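Local coordinates for protein salt-tolerant glutaminase (Micrococcus luteus, PDB 3AGD) that probably catalyses the hydrolysis of L-glutamine to L-glutamate and ammonium, as a salt-tolerant member of the glutaminase family, at residues H3-L9 with L50-G54; L9-V13 with F39-L43; K67-Y71 with A111-A117; A117-Q122 with I187-Y191. One frame throughout, in Å; residues are numbered along the deposited sequence.

Contact 1: residues H3-L9 with L50-G54; sequences HPIPDYL and LHCAG
Pro6 and Leu9, on the first turns of the helix in 3-9, lie against His51 and Ala53 of strand 50-54. The short helix and strand axes approach to 6.8 Å and run the same way in the chain sense, 28° apart. Two imidazoles meet at the N-terminal end. His51 sends CE1 over the centre of the His3 ring, 3.5 Å above its plane, with the two planes inclined at 38°, which is neither a flat stack nor a T. The His3 ring is fixed in that pose as the N-cap: with CG anti to the backbone N (chi1 -157°), ND1 accepts from Ile5 N at 3.2 Å, and the donor lies in the ring plane. Ile5 also covers part of a face of His51 in a CH-pi contact, its CB 4.2 Å from the ring centroid, while the CG of Pro6 meets ND1 obliquely. Both NE2 atoms reach the second subunit, His51 to Glu341 of that chain and His3, weakly, to its Asp345. Further along, Leu9 CD1 presses close to His51 O at 3.2 Å, and Leu9 CB meets Ala53 CB at 3.7 Å. One water donates to both Pro6 O and Cys52 O, joining helix and strand backbones through its two protons. This is the N-terminal helix laid on an edge strand of a five-stranded antiparallel sheet, an arrangement characteristic of the alpha/beta domain of the serine beta-lactamase-like fold; here it also borders a subunit interface.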
loop_
_atom_site.group_PDB
_atom_site.type_symbol
_atom_site.label_atom_id
_atom_site.label_comp_id
_atom_site.label_asym_id
_atom_site.label_seq_id
_atom_site.Cartn_x
_atom_site.Cartn_y
_atom_site.Cartn_z
ATOM N N HIS A 3 -18.493 2.392 -21.117
ATOM C CA HIS A 3 -17.353 2.606 -20.235
ATOM C C HIS A 3 -16.081 2.245 -20.993
ATOM O O HIS A 3 -15.995 1.183 -21.601
ATOM C CB HIS A 3 -17.497 1.732 -18.994
ATOM C CG HIS A 3 -16.733 2.233 -17.811
ATOM N ND1 HIS A 3 -15.359 2.311 -17.792
ATOM C CD2 HIS A 3 -17.156 2.704 -16.614
ATOM C CE1 HIS A 3 -14.966 2.810 -16.632
ATOM N NE2 HIS A 3 -16.038 3.056 -15.900
ATOM N N PRO A 4 -15.074 3.128 -20.976
ATOM C CA PRO A 4 -13.829 2.829 -21.692
ATOM C C PRO A 4 -12.964 1.687 -21.142
ATOM O O PRO A 4 -12.244 1.039 -21.903
ATOM C CB PRO A 4 -13.096 4.173 -21.687
ATOM C CG PRO A 4 -13.576 4.819 -20.441
ATOM C CD PRO A 4 -15.052 4.495 -20.432
ATOM N N ILE A 5 -13.034 1.428 -19.840
ATOM C CA ILE A 5 -12.216 0.368 -19.255
ATOM C C ILE A 5 -12.440 -1.010 -19.884
ATOM O O ILE A 5 -11.485 -1.748 -20.112
ATOM C CB ILE A 5 -12.395 0.306 -17.718
ATOM C CG1 ILE A 5 -11.782 1.565 -17.097
ATOM C CG2 ILE A 5 -11.696 -0.934 -17.144
ATOM C CD1 ILE A 5 -11.871 1.626 -15.599
ATOM N N PRO A 6 -13.702 -1.377 -20.170
ATOM C CA PRO A 6 -13.947 -2.687 -20.783
ATOM C C PRO A 6 -13.324 -2.744 -22.181
ATOM O O PRO A 6 -12.883 -3.800 -22.634
ATOM C CB PRO A 6 -15.471 -2.763 -20.830
ATOM C CG PRO A 6 -15.873 -1.993 -19.618
ATOM C CD PRO A 6 -14.963 -0.784 -19.695
ATOM N N ASP A 7 -13.301 -1.596 -22.859
ATOM C CA ASP A 7 -12.719 -1.501 -24.195
ATOM C C ASP A 7 -11.207 -1.664 -24.089
ATOM O O ASP A 7 -10.575 -2.297 -24.936
ATOM C CB ASP A 7 -13.065 -0.152 -24.828
ATOM C CG ASP A 7 -14.513 -0.080 -25.293
ATOM O OD1 ASP A 7 -14.959 1.021 -25.679
ATOM O OD2 ASP A 7 -15.200 -1.125 -25.280
ATOM N N TYR A 8 -10.633 -1.081 -23.041
ATOM C CA TYR A 8 -9.204 -1.196 -22.803
ATOM C C TYR A 8 -8.858 -2.676 -22.646
ATOM O O TYR A 8 -7.910 -3.177 -23.248
ATOM C CB TYR A 8 -8.808 -0.465 -21.521
ATOM C CG TYR A 8 -7.450 -0.894 -21.016
ATOM C CD1 TYR A 8 -6.282 -0.368 -21.563
ATOM C CD2 TYR A 8 -7.334 -1.893 -20.050
ATOM C CE1 TYR A 8 -5.032 -0.831 -21.166
ATOM C CE2 TYR A 8 -6.090 -2.364 -19.647
ATOM C CZ TYR A 8 -4.944 -1.833 -20.211
ATOM O OH TYR A 8 -3.715 -2.324 -19.843
ATOM N N LEU A 9 -9.633 -3.366 -21.815
ATOM C CA LEU A 9 -9.411 -4.785 -21.569
ATOM C C LEU A 9 -9.552 -5.590 -22.855
ATOM O O LEU A 9 -8.732 -6.465 -23.140
ATOM C CB LEU A 9 -10.394 -5.304 -20.513
ATOM C CG LEU A 9 -10.230 -4.717 -19.102
ATOM C CD1 LEU A 9 -11.265 -5.321 -18.173
ATOM C CD2 LEU A 9 -8.826 -4.991 -18.581
ATOM N N LEU A 50 -17.983 -4.238 -12.638
ATOM C CA LEU A 50 -17.261 -5.406 -13.104
ATOM C C LEU A 50 -16.950 -5.216 -14.587
ATOM O O LEU A 50 -17.787 -5.482 -15.449
ATOM C CB LEU A 50 -18.121 -6.652 -12.888
ATOM C CG LEU A 50 -17.505 -8.024 -13.145
ATOM C CD1 LEU A 50 -16.273 -8.219 -12.272
ATOM C CD2 LEU A 50 -18.544 -9.099 -12.848
ATOM N N HIS A 51 -15.749 -4.730 -14.877
ATOM C CA HIS A 51 -15.330 -4.505 -16.254
ATOM C C HIS A 51 -14.573 -5.743 -16.723
ATOM O O HIS A 51 -13.601 -6.152 -16.087
ATOM C CB HIS A 51 -14.412 -3.277 -16.336
ATOM C CG HIS A 51 -14.952 -2.067 -15.633
ATOM N ND1 HIS A 51 -16.196 -1.540 -15.904
ATOM C CD2 HIS A 51 -14.410 -1.277 -14.675
ATOM C CE1 HIS A 51 -16.399 -0.478 -15.142
ATOM N NE2 HIS A 51 -15.330 -0.296 -14.388
ATOM N N CYS A 52 -15.008 -6.342 -17.828
ATOM C CA CYS A 52 -14.335 -7.534 -18.330
ATOM C C CYS A 52 -14.253 -7.609 -19.840
ATOM O O CYS A 52 -14.844 -6.801 -20.549
ATOM C CB CYS A 52 -15.025 -8.802 -17.822
ATOM S SG CYS A 52 -16.392 -8.531 -16.705
ATOM N N ALA A 53 -13.516 -8.607 -20.317
ATOM C CA ALA A 53 -13.327 -8.839 -21.744
ATOM C C ALA A 53 -12.798 -10.254 -21.956
ATOM O O ALA A 53 -12.237 -10.856 -21.038
ATOM C CB ALA A 53 -12.346 -7.823 -22.315
ATOM N N GLY A 54 -12.985 -10.775 -23.165
ATOM C CA GLY A 54 -12.517 -12.113 -23.481
ATOM C C GLY A 54 -13.330 -13.199 -22.807
ATOM O O GLY A 54 -14.510 -13.006 -22.514
HETATM O O HOH W 1 -15.111 -5.996 -23.265
#

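Contact 2: residues L9-V13 with F39-L43; sequences LASLV and FGIAL
Ile41 is the meeting point between strand 40-43 and helix residues 9-13, where the N-terminal helix packs on the antiparallel sheet of the beta-lactamase-like alpha/beta domain. The strand runs nearly antiparallel to this helix segment, at 153°, with 9.0 Å between axes. From CB the Ile41 side chain forks. The short branch, CG2, sits between the backbone N and the carbonyl carbon because CG1 has gone anti to the N (chi1 -173°). From there it touches Val13 CG2 at 3.7 Å and Leu9 CB at 3.9 Å, bridging residues one helical turn apart. The longer branch runs out through CG1 to CD1, which reaches Leu9 CD2 at 3.8 Å and, more loosely, Leu12 CD2. Leu9 and Ile41 cross at about a right angle, whereas Val13 slides past Ile41 in the opposite direction. The other leucine methyl, Leu9 CD1, meets Leu43 CG, and Leu298 of helix 289-301 touches both leucines, so two helices share this apolar layer. At the far end Val13 runs alongside the Phe39 ring: its CG1 lies 3.8 Å from Phe39 CD2, and that same ring carbon stands 3.7 Å from the backbone oxygen Val13 O.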
loop_
_atom_site.group_PDB
_atom_site.type_symbol
_atom_site.label_atom_id
_atom_site.label_comp_id
_atom_site.label_asym_id
_atom_site.label_seq_id
_atom_site.Cartn_x
_atom_site.Cartn_y
_atom_site.Cartn_z
ATOM N N LEU A 9 -9.633 -3.366 -21.815
ATOM C CA LEU A 9 -9.411 -4.785 -21.569
ATOM C C LEU A 9 -9.552 -5.590 -22.855
ATOM O O LEU A 9 -8.732 -6.465 -23.140
ATOM C CB LEU A 9 -10.394 -5.304 -20.513
ATOM C CG LEU A 9 -10.230 -4.717 -19.102
ATOM C CD1 LEU A 9 -11.265 -5.321 -18.173
ATOM C CD2 LEU A 9 -8.826 -4.991 -18.581
ATOM N N ALA A 10 -10.590 -5.285 -23.631
ATOM C CA ALA A 10 -10.831 -5.977 -24.891
ATOM C C ALA A 10 -9.618 -5.833 -25.802
ATOM O O ALA A 10 -9.216 -6.789 -26.465
ATOM C CB ALA A 10 -12.077 -5.413 -25.573
ATOM N N SER A 11 -9.035 -4.636 -25.828
ATOM C CA SER A 11 -7.856 -4.374 -26.651
ATOM C C SER A 11 -6.654 -5.129 -26.102
ATOM O O SER A 11 -5.853 -5.680 -26.856
ATOM C CB SER A 11 -7.535 -2.877 -26.671
ATOM O OG SER A 11 -8.633 -2.132 -27.156
ATOM N N LEU A 12 -6.528 -5.147 -24.781
ATOM C CA LEU A 12 -5.423 -5.844 -24.141
ATOM C C LEU A 12 -5.489 -7.329 -24.477
ATOM O O LEU A 12 -4.477 -7.949 -24.794
ATOM C CB LEU A 12 -5.480 -5.649 -22.627
ATOM C CG LEU A 12 -4.241 -6.160 -21.891
ATOM C CD1 LEU A 12 -3.016 -5.407 -22.402
ATOM C CD2 LEU A 12 -4.408 -5.967 -20.396
ATOM N N VAL A 13 -6.689 -7.898 -24.409
ATOM C CA VAL A 13 -6.878 -9.309 -24.721
ATOM C C VAL A 13 -6.500 -9.578 -26.175
ATOM O O VAL A 13 -5.791 -10.540 -26.474
ATOM C CB VAL A 13 -8.341 -9.735 -24.489
ATOM C CG1 VAL A 13 -8.561 -11.158 -24.988
ATOM C CG2 VAL A 13 -8.672 -9.640 -23.009
ATOM N N PHE A 39 -8.603 -16.866 -23.232
ATOM C CA PHE A 39 -7.984 -15.720 -22.575
ATOM C C PHE A 39 -9.049 -14.728 -22.106
ATOM O O PHE A 39 -9.712 -14.082 -22.917
ATOM C CB PHE A 39 -7.021 -15.047 -23.563
ATOM C CG PHE A 39 -6.161 -13.962 -22.963
ATOM C CD1 PHE A 39 -6.021 -13.827 -21.586
ATOM C CD2 PHE A 39 -5.457 -13.090 -23.791
ATOM C CE1 PHE A 39 -5.195 -12.846 -21.043
ATOM C CE2 PHE A 39 -4.626 -12.104 -23.256
ATOM C CZ PHE A 39 -4.496 -11.983 -21.877
ATOM N N GLY A 40 -9.209 -14.617 -20.792
ATOM C CA GLY A 40 -10.194 -13.706 -20.242
ATOM C C GLY A 40 -9.639 -12.859 -19.114
ATOM O O GLY A 40 -8.653 -13.228 -18.470
ATOM N N ILE A 41 -10.282 -11.724 -18.866
ATOM C CA ILE A 41 -9.846 -10.814 -17.820
ATOM C C ILE A 41 -11.038 -10.047 -17.250
ATOM O O ILE A 41 -11.997 -9.758 -17.961
ATOM C CB ILE A 41 -8.816 -9.813 -18.379
ATOM C CG1 ILE A 41 -8.235 -8.967 -17.249
ATOM C CG2 ILE A 41 -9.479 -8.922 -19.420
ATOM C CD1 ILE A 41 -6.983 -8.230 -17.657
ATOM N N ALA A 42 -10.970 -9.716 -15.964
ATOM C CA ALA A 42 -12.052 -8.986 -15.318
ATOM C C ALA A 42 -11.535 -8.159 -14.153
ATOM O O ALA A 42 -10.623 -8.578 -13.433
ATOM C CB ALA A 42 -13.119 -9.959 -14.822
ATOM N N LEU A 43 -12.121 -6.980 -13.977
ATOM C CA LEU A 43 -11.748 -6.092 -12.889
ATOM C C LEU A 43 -12.999 -5.785 -12.086
ATOM O O LEU A 43 -14.023 -5.420 -12.654
ATOM C CB LEU A 43 -11.169 -4.780 -13.427
ATOM C CG LEU A 43 -9.944 -4.812 -14.346
ATOM C CD1 LEU A 43 -9.527 -3.380 -14.660
ATOM C CD2 LEU A 43 -8.803 -5.560 -13.684
#

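Contact 3: residues K67-Y71 with A111-A117; sequences KPFTY and AMINAGA
Lys67 reaches across from the start of its helix to the turn at 111-113 and the beginning of the helix that follows. Its chain is fully extended beyond CG, so CB, CG, CD and CE pass alongside Ala111 O, Met112 O and the methyl of Ala117, with Lys67 CE 3.7 Å from Ala117 CB. The terminal NZ then donates to two oxygens. Met112 O receives NZ at 2.9 Å from above its carbonyl plane, 39° out of it, whereas Asn114 OD1 is approached at 2.8 Å with a C=O...N angle of 151°. Asn114 presents that oxygen while its ND2 is held by Asn167.

Tyr71 works at the other end: its ring lies flat beneath the Ala111 methyl, and Ala111 CB stands almost on the ring normal, 3.5 Å from the centroid. Its hydroxyl bonds to Arg232. Between these two ends the bent Met112 chain turns its CE against the Pro68 ring at about a right angle, 4.2 Å from Pro68 CD. A water donates to both Lys67 O and Ala111 O.

Ser64, weakly bonded to Lys67 NZ, and Asn114 both bind L-glutamate in this protein. Their grouping with Lys67 and nearby Tyr191 is consistent with the SxxK motif at a helix start that marks the active site of the beta-lactamase-like glutaminases.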
loop_
_atom_site.group_PDB
_atom_site.type_symbol
_atom_site.label_atom_id
_atom_site.label_comp_id
_atom_site.label_asym_id
_atom_site.label_seq_id
_atom_site.Cartn_x
_atom_site.Cartn_y
_atom_site.Cartn_z
ATOM N N LYS A 67 -5.721 -20.556 -1.964
ATOM C CA LYS A 67 -4.948 -20.370 -0.742
ATOM C C LYS A 67 -5.237 -19.125 0.096
ATOM O O LYS A 67 -5.384 -19.217 1.313
ATOM C CB LYS A 67 -3.459 -20.469 -1.076
ATOM C CG LYS A 67 -3.064 -21.865 -1.556
ATOM C CD LYS A 67 -1.622 -21.917 -2.020
ATOM C CE LYS A 67 -1.222 -23.332 -2.413
ATOM N NZ LYS A 67 0.176 -23.372 -2.910
ATOM N N PRO A 68 -5.320 -17.943 -0.532
ATOM C CA PRO A 68 -5.600 -16.773 0.303
ATOM C C PRO A 68 -6.963 -16.814 0.977
ATOM O O PRO A 68 -7.142 -16.274 2.070
ATOM C CB PRO A 68 -5.455 -15.601 -0.671
ATOM C CG PRO A 68 -5.676 -16.215 -2.011
ATOM C CD PRO A 68 -5.002 -17.545 -1.913
ATOM N N PHE A 69 -7.918 -17.480 0.340
ATOM C CA PHE A 69 -9.267 -17.555 0.885
ATOM C C PHE A 69 -9.434 -18.550 2.029
ATOM O O PHE A 69 -10.117 -18.256 3.010
ATOM C CB PHE A 69 -10.247 -17.822 -0.258
ATOM C CG PHE A 69 -10.135 -16.812 -1.365
ATOM C CD1 PHE A 69 -9.680 -17.184 -2.629
ATOM C CD2 PHE A 69 -10.395 -15.467 -1.118
ATOM C CE1 PHE A 69 -9.481 -16.232 -3.627
ATOM C CE2 PHE A 69 -10.198 -14.504 -2.109
ATOM C CZ PHE A 69 -9.738 -14.886 -3.368
ATOM N N THR A 70 -8.807 -19.715 1.926
ATOM C CA THR A 70 -8.905 -20.689 3.008
ATOM C C THR A 70 -8.132 -20.139 4.205
ATOM O O THR A 70 -8.498 -20.369 5.356
ATOM C CB THR A 70 -8.321 -22.064 2.603
ATOM O OG1 THR A 70 -7.057 -21.884 1.959
ATOM C CG2 THR A 70 -9.263 -22.788 1.662
ATOM N N TYR A 71 -7.058 -19.407 3.919
ATOM C CA TYR A 71 -6.232 -18.796 4.957
ATOM C C TYR A 71 -7.099 -17.807 5.740
ATOM O O TYR A 71 -7.050 -17.761 6.964
ATOM C CB TYR A 71 -5.030 -18.086 4.313
ATOM C CG TYR A 71 -4.031 -17.466 5.273
ATOM C CD1 TYR A 71 -3.716 -18.080 6.490
ATOM C CD2 TYR A 71 -3.339 -16.301 4.925
ATOM C CE1 TYR A 71 -2.732 -17.553 7.336
ATOM C CE2 TYR A 71 -2.352 -15.767 5.759
ATOM C CZ TYR A 71 -2.051 -16.398 6.964
ATOM O OH TYR A 71 -1.063 -15.886 7.783
ATOM N N ALA A 111 1.318 -19.339 4.189
ATOM C CA ALA A 111 0.085 -19.884 3.624
ATOM C C ALA A 111 0.014 -20.006 2.104
ATOM O O ALA A 111 -0.882 -20.676 1.587
ATOM C CB ALA A 111 -1.119 -19.065 4.128
ATOM N N MET A 112 0.942 -19.367 1.395
ATOM C CA MET A 112 0.963 -19.396 -0.069
ATOM C C MET A 112 1.618 -20.640 -0.667
ATOM O O MET A 112 1.337 -21.007 -1.809
ATOM C CB MET A 112 1.664 -18.146 -0.610
ATOM C CG MET A 112 0.952 -16.841 -0.274
ATOM S SD MET A 112 -0.752 -16.783 -0.890
ATOM C CE MET A 112 -1.681 -17.099 0.597
ATOM N N ILE A 113 2.496 -21.282 0.095
ATOM C CA ILE A 113 3.162 -22.490 -0.374
ATOM C C ILE A 113 2.323 -23.690 0.056
ATOM O O ILE A 113 1.607 -23.633 1.061
ATOM C CB ILE A 113 4.585 -22.631 0.218
ATOM C CG1 ILE A 113 4.513 -22.746 1.742
ATOM C CG2 ILE A 113 5.432 -21.427 -0.174
ATOM C CD1 ILE A 113 5.853 -23.008 2.408
ATOM N N ASN A 114 2.415 -24.773 -0.705
ATOM C CA ASN A 114 1.650 -25.981 -0.423
ATOM C C ASN A 114 1.677 -26.407 1.039
ATOM O O ASN A 114 0.629 -26.553 1.660
ATOM C CB ASN A 114 2.144 -27.120 -1.316
ATOM C CG ASN A 114 1.743 -26.929 -2.765
ATOM O OD1 ASN A 114 1.449 -25.810 -3.196
ATOM N ND2 ASN A 114 1.735 -28.017 -3.528
ATOM N N ALA A 115 2.872 -26.596 1.586
ATOM C CA ALA A 115 3.020 -27.016 2.980
ATOM C C ALA A 115 2.203 -26.138 3.928
ATOM O O ALA A 115 1.548 -26.637 4.843
ATOM C CB ALA A 115 4.494 -26.991 3.376
ATOM N N GLY A 116 2.245 -24.829 3.716
ATOM C CA GLY A 116 1.477 -23.942 4.569
ATOM C C GLY A 116 -0.007 -24.030 4.249
ATOM O O GLY A 116 -0.856 -23.842 5.125
ATOM N N ALA A 117 -0.323 -24.315 2.987
ATOM C CA ALA A 117 -1.712 -24.425 2.551
ATOM C C ALA A 117 -2.366 -25.672 3.143
ATOM O O ALA A 117 -3.567 -25.681 3.418
ATOM C CB ALA A 117 -1.780 -24.461 1.022
HETATM O O HOH W 2 -3.665 -21.410 2.359
HETATM O O HOH W 3 -5.012 -23.650 2.049
HETATM O O HOH W 4 1.228 -17.089 5.969
#

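Contact 4: residues A117-Q122 with I187-Y191; sequences ALAVHQ and IVAGY
Leu118 and His121 lead the packing of helix 117-122 on helix 187-191, two helices of the all-helical part of the beta-lactamase-like fold. The segments cross nearly perpendicular, at 96°, with axes 9.2 Å apart.

The apolar contacts centre on Leu118, whose side chain crosses that of Tyr191 at about a right angle, putting CD2 3.7 Å from Tyr191 CB. The same methyl also meets Ile187 CG2 at 4.0 Å and Val188 CG2. Ala117 adds its CB against the Tyr191 ring, 3.6 Å from CE1. Thus the stem and ring of Tyr191, a residue that binds L-glutamate, rest on this neighbouring helix. Leu170 of helix 165-176 also touches Leu118.

A second kind of contact sets a flat ring on bare backbone. Gly190 has no side chain, and the His121 imidazole lies over its peptide, with Gly190 C 3.2 Å above the ring plane. The swing of CG anti to the backbone N (chi1 -161°) carries the ring there. His121 ND1 is buried without a partner in the model, and NE2 is close to Gly190 O but at a poor angle for bonding.

The amide of Gln122 is occupied by Gln181 and Asp182, beyond the two helices. Its bent chain nevertheless crosses Ile187 at about a right angle, bringing OE1 to 3.6 Å from Ile187 CD1.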
loop_
_atom_site.group_PDB
_atom_site.type_symbol
_atom_site.label_atom_id
_atom_site.label_comp_id
_atom_site.label_asym_id
_atom_site.label_seq_id
_atom_site.Cartn_x
_atom_site.Cartn_y
_atom_site.Cartn_z
ATOM N N ALA A 117 -0.323 -24.315 2.987
ATOM C CA ALA A 117 -1.712 -24.425 2.551
ATOM C C ALA A 117 -2.366 -25.672 3.143
ATOM O O ALA A 117 -3.567 -25.681 3.418
ATOM C CB ALA A 117 -1.780 -24.461 1.022
ATOM N N LEU A 118 -1.568 -26.720 3.337
ATOM C CA LEU A 118 -2.059 -27.959 3.923
ATOM C C LEU A 118 -2.318 -27.694 5.404
ATOM O O LEU A 118 -3.301 -28.173 5.969
ATOM C CB LEU A 118 -1.023 -29.081 3.757
ATOM C CG LEU A 118 -0.786 -29.590 2.326
ATOM C CD1 LEU A 118 0.500 -30.399 2.270
ATOM C CD2 LEU A 118 -1.975 -30.437 1.867
ATOM N N ALA A 119 -1.434 -26.919 6.025
ATOM C CA ALA A 119 -1.577 -26.580 7.439
ATOM C C ALA A 119 -2.835 -25.742 7.640
ATOM O O ALA A 119 -3.533 -25.890 8.641
ATOM C CB ALA A 119 -0.349 -25.810 7.929
ATOM N N VAL A 120 -3.116 -24.860 6.682
ATOM C CA VAL A 120 -4.298 -24.002 6.734
ATOM C C VAL A 120 -5.593 -24.816 6.629
ATOM O O VAL A 120 -6.539 -24.589 7.379
ATOM C CB VAL A 120 -4.276 -22.958 5.591
ATOM C CG1 VAL A 120 -5.671 -22.369 5.383
ATOM C CG2 VAL A 120 -3.279 -21.845 5.922
ATOM N N HIS A 121 -5.635 -25.764 5.700
ATOM C CA HIS A 121 -6.830 -26.579 5.524
ATOM C C HIS A 121 -7.141 -27.373 6.796
ATOM O O HIS A 121 -8.300 -27.527 7.171
ATOM C CB HIS A 121 -6.656 -27.524 4.334
ATOM C CG HIS A 121 -7.947 -28.069 3.809
ATOM N ND1 HIS A 121 -8.666 -29.048 4.463
ATOM C CD2 HIS A 121 -8.679 -27.730 2.722
ATOM C CE1 HIS A 121 -9.785 -29.287 3.801
ATOM N NE2 HIS A 121 -9.816 -28.499 2.741
ATOM N N GLN A 122 -6.089 -27.850 7.456
ATOM C CA GLN A 122 -6.197 -28.618 8.693
ATOM C C GLN A 122 -6.778 -27.791 9.844
ATOM O O GLN A 122 -7.310 -28.346 10.802
ATOM C CB GLN A 122 -4.806 -29.159 9.087
ATOM C CG GLN A 122 -4.671 -29.646 10.543
ATOM C CD GLN A 122 -5.181 -31.062 10.765
ATOM O OE1 GLN A 122 -4.459 -32.038 10.551
ATOM N NE2 GLN A 122 -6.432 -31.179 11.188
ATOM N N ILE A 187 -5.785 -34.759 4.739
ATOM C CA ILE A 187 -5.481 -33.349 4.546
ATOM C C ILE A 187 -5.186 -33.050 3.082
ATOM O O ILE A 187 -5.593 -32.018 2.562
ATOM C CB ILE A 187 -4.299 -32.918 5.434
ATOM C CG1 ILE A 187 -4.688 -33.091 6.905
ATOM C CG2 ILE A 187 -3.935 -31.471 5.159
ATOM C CD1 ILE A 187 -5.963 -32.330 7.297
ATOM N N VAL A 188 -4.493 -33.958 2.408
ATOM C CA VAL A 188 -4.195 -33.752 0.999
ATOM C C VAL A 188 -5.482 -33.793 0.177
ATOM O O VAL A 188 -5.654 -32.999 -0.748
ATOM C CB VAL A 188 -3.212 -34.819 0.474
ATOM C CG1 VAL A 188 -3.173 -34.804 -1.047
ATOM C CG2 VAL A 188 -1.818 -34.552 1.039
ATOM N N ALA A 189 -6.390 -34.704 0.523
ATOM C CA ALA A 189 -7.652 -34.823 -0.204
ATOM C C ALA A 189 -8.461 -33.531 -0.106
ATOM O O ALA A 189 -9.047 -33.082 -1.091
ATOM C CB ALA A 189 -8.470 -36.006 0.338
ATOM N N GLY A 190 -8.494 -32.938 1.083
ATOM C CA GLY A 190 -9.231 -31.700 1.265
ATOM C C GLY A 190 -8.599 -30.551 0.499
ATOM O O GLY A 190 -9.290 -29.730 -0.102
ATOM N N TYR A 191 -7.275 -30.488 0.517
ATOM C CA TYR A 191 -6.560 -29.434 -0.190
ATOM C C TYR A 191 -6.733 -29.588 -1.703
ATOM O O TYR A 191 -6.903 -28.603 -2.424
ATOM C CB TYR A 191 -5.076 -29.477 0.177
ATOM C CG TYR A 191 -4.202 -28.612 -0.702
ATOM C CD1 TYR A 191 -4.264 -27.224 -0.632
ATOM C CD2 TYR A 191 -3.331 -29.187 -1.626
ATOM C CE1 TYR A 191 -3.484 -26.427 -1.465
ATOM C CE2 TYR A 191 -2.548 -28.402 -2.463
ATOM C CZ TYR A 191 -2.632 -27.025 -2.381
ATOM O OH TYR A 191 -1.890 -26.247 -3.238
#

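How the contacts relate
From the N terminus, helix 4-16 supplies the first side of both contact 1 and contact 2, which share Leu9. Contact 2 closes first, on strand 40-44, and contact 1 closes later, on strand 50-54, so the smaller loop sits within the larger. The two strands are sheet neighbours, with backbone bonds such as Ala53 N to Ile41 O joining the contacts. Contacts 3 and 4 follow in series, in the helical region; centres of contacts 1 and 3 are about 31 Å apart. Contact 3 ties helix 67-78 to the start of helix 114-123. Through shared Ala117, contact 4 extends that helix's packing to helix 184-195, bringing Tyr191 beside Lys67 and Asn114.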